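Local coordinates for regulatory protein YycH-like domain-containing protein (Eubacterium rectale, PDB 5COZ) that is of unknown function but, with a YycH-like domain and a lipoprotein-type signal in the full-length protein, is probably a regulatory lipoprotein, at residues A66-S70 and I258-D263. Sequence-based numbering, arbitrary orientation.
Sequences AINFS and IPPLYD
Ile67 N donates an almost straight hydrogen bond to Leu261 O (2.9 Å, 171° at the hydrogen), reaching the oxygen from above the carbonyl plane. One residue back, Ala66 and Tyr262 form an antiparallel, non-hydrogen-bonded pair with CA atoms 4.6 Å apart. Their side chains lie on the same face of the sheet, where the small Ala66 lets the Tyr262 ring come close, its CD1 3.9 Å from Ala66 CA. Beyond Ile67 the two chains part, and a water takes over the pairing: it donates to Ile67 O (2.7 Å) and accepts from Leu261 N, satisfying both backbone groups while sitting over one face of the Phe69 ring, toward its rim.

The apolar contacts follow the same course. Ile67 lays its longer branch along the opposing backbone: with CG1 anti to the carbonyl carbon (chi1 -67°), CD1 reaches Tyr262 O and Leu261 CB. Phe69 CZ lies 3.6 Å from Ile258 CG2, which comes at the ring obliquely, while Leu261 CG and CD1 meet the ring at its edge, the two side chains at about a right angle. Pro259 O also lies near the ring plane, facing the weakly positive C-H rim. A flat, long side chain suits this place, spanning from the loop to both aliphatic partners, and Leu79 of helix 73-87 packs against it too. With an alanine in place of Phe69, Ile258 CG2 and Leu261 CD1 would probably lose their aromatic partner and a gap would probably open beside the bridging water.

Asn68 OD1 accepts from Ser70 N in an Asx turn, and also from Glu71 N, on the way into helix 73-87. The whole is an antiparallel strand pair splaying apart where two sheets meet, strands 58-66 and 262-272 belonging to one and strand 252-258 to the other.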
loop_
_atom_site.group_PDB
_atom_site.type_symbol
_atom_site.label_atom_id
_atom_site.label_comp_id
_atom_site.label_asym_id
_atom_site.label_seq_id
_atom_site.Cartn_x
_atom_site.Cartn_y
_atom_site.Cartn_z
ATOM N N ALA A 66 -6.435 16.684 5.310
ATOM C CA ALA A 66 -6.840 15.376 5.774
ATOM C C ALA A 66 -8.358 15.257 5.775
ATOM O O ALA A 66 -9.046 16.230 6.125
ATOM C CB ALA A 66 -6.324 15.171 7.199
ATOM N N ILE A 67 -8.881 14.094 5.357
ATOM C CA ILE A 67 -10.304 13.788 5.465
ATOM C C ILE A 67 -10.469 13.184 6.849
ATOM O O ILE A 67 -9.820 12.181 7.177
ATOM C CB ILE A 67 -10.810 12.875 4.315
ATOM C CG1 ILE A 67 -10.731 13.648 2.975
ATOM C CG2 ILE A 67 -12.275 12.410 4.576
ATOM C CD1 ILE A 67 -10.934 12.855 1.738
ATOM N N ASN A 68 -11.271 13.822 7.696
ATOM C CA ASN A 68 -11.500 13.297 9.034
ATOM C C ASN A 68 -12.796 12.491 8.985
ATOM O O ASN A 68 -13.882 13.056 8.765
ATOM C CB ASN A 68 -11.572 14.434 10.043
ATOM C CG ASN A 68 -11.647 13.931 11.459
ATOM O OD1 ASN A 68 -12.428 13.021 11.771
ATOM N ND2 ASN A 68 -10.840 14.505 12.339
ATOM N N PHE A 69 -12.681 11.167 9.118
ATOM C CA PHE A 69 -13.861 10.328 8.936
ATOM C C PHE A 69 -14.887 10.436 10.034
ATOM O O PHE A 69 -16.045 10.120 9.785
ATOM C CB PHE A 69 -13.450 8.846 8.870
ATOM C CG PHE A 69 -12.534 8.457 7.731
ATOM C CD1 PHE A 69 -12.730 8.975 6.452
ATOM C CD2 PHE A 69 -11.538 7.508 7.915
ATOM C CE1 PHE A 69 -11.919 8.575 5.389
ATOM C CE2 PHE A 69 -10.711 7.123 6.851
ATOM C CZ PHE A 69 -10.912 7.657 5.600
ATOM N N SER A 70 -14.481 10.836 11.243
ATOM C CA SER A 70 -15.397 10.785 12.376
ATOM C C SER A 70 -15.834 12.139 12.959
ATOM O O SER A 70 -16.737 12.144 13.806
ATOM C CB SER A 70 -14.778 9.948 13.487
ATOM O OG SER A 70 -13.557 10.538 13.888
ATOM N N ILE A 258 -9.670 1.071 5.473
ATOM C CA ILE A 258 -9.486 2.317 4.750
ATOM C C ILE A 258 -8.368 3.093 5.396
ATOM O O ILE A 258 -8.422 3.352 6.593
ATOM C CB ILE A 258 -10.782 3.154 4.739
ATOM C CG1 ILE A 258 -12.008 2.326 4.223
ATOM C CG2 ILE A 258 -10.606 4.461 3.901
ATOM C CD1 ILE A 258 -13.321 3.143 4.250
ATOM N N PRO A 259 -7.339 3.437 4.611
ATOM C CA PRO A 259 -6.221 4.219 5.146
ATOM C C PRO A 259 -6.568 5.702 5.222
ATOM O O PRO A 259 -7.631 6.115 4.715
ATOM C CB PRO A 259 -5.136 3.975 4.087
ATOM C CG PRO A 259 -5.899 3.944 2.785
ATOM C CD PRO A 259 -7.207 3.228 3.149
ATOM N N PRO A 260 -5.668 6.553 5.729
ATOM C CA PRO A 260 -5.937 8.002 5.690
ATOM C C PRO A 260 -6.153 8.496 4.281
ATOM O O PRO A 260 -5.445 8.094 3.336
ATOM C CB PRO A 260 -4.660 8.618 6.281
ATOM C CG PRO A 260 -4.088 7.503 7.150
ATOM C CD PRO A 260 -4.354 6.268 6.343
ATOM N N LEU A 261 -7.161 9.393 4.126
ATOM C CA LEU A 261 -7.511 9.961 2.836
ATOM C C LEU A 261 -7.379 11.450 2.906
ATOM O O LEU A 261 -7.323 12.026 3.998
ATOM C CB LEU A 261 -8.910 9.565 2.346
ATOM C CG LEU A 261 -9.169 8.061 2.160
ATOM C CD1 LEU A 261 -10.634 7.827 1.750
ATOM C CD2 LEU A 261 -8.195 7.446 1.115
ATOM N N TYR A 262 -7.243 12.071 1.723
ATOM C CA TYR A 262 -6.924 13.486 1.604
ATOM C C TYR A 262 -7.757 14.141 0.543
ATOM O O TYR A 262 -8.146 13.493 -0.434
ATOM C CB TYR A 262 -5.428 13.650 1.267
ATOM C CG TYR A 262 -4.544 12.983 2.297
ATOM C CD1 TYR A 262 -4.195 13.636 3.475
ATOM C CD2 TYR A 262 -4.128 11.656 2.139
ATOM C CE1 TYR A 262 -3.451 12.997 4.468
ATOM C CE2 TYR A 262 -3.432 10.994 3.151
ATOM C CZ TYR A 262 -3.065 11.679 4.299
ATOM O OH TYR A 262 -2.320 11.082 5.300
ATOM N N ASP A 263 -8.062 15.429 0.742
ATOM C CA ASP A 263 -8.851 16.223 -0.202
ATOM C C ASP A 263 -7.947 17.300 -0.809
ATOM O O ASP A 263 -7.377 18.109 -0.088
ATOM C CB ASP A 263 -10.074 16.863 0.498
ATOM C CG ASP A 263 -11.078 17.493 -0.455
ATOM O OD1 ASP A 263 -11.324 16.915 -1.496
ATOM O OD2 ASP A 263 -11.580 18.600 -0.152
HETATM O O HOH W 1 -8.759 9.806 6.493
#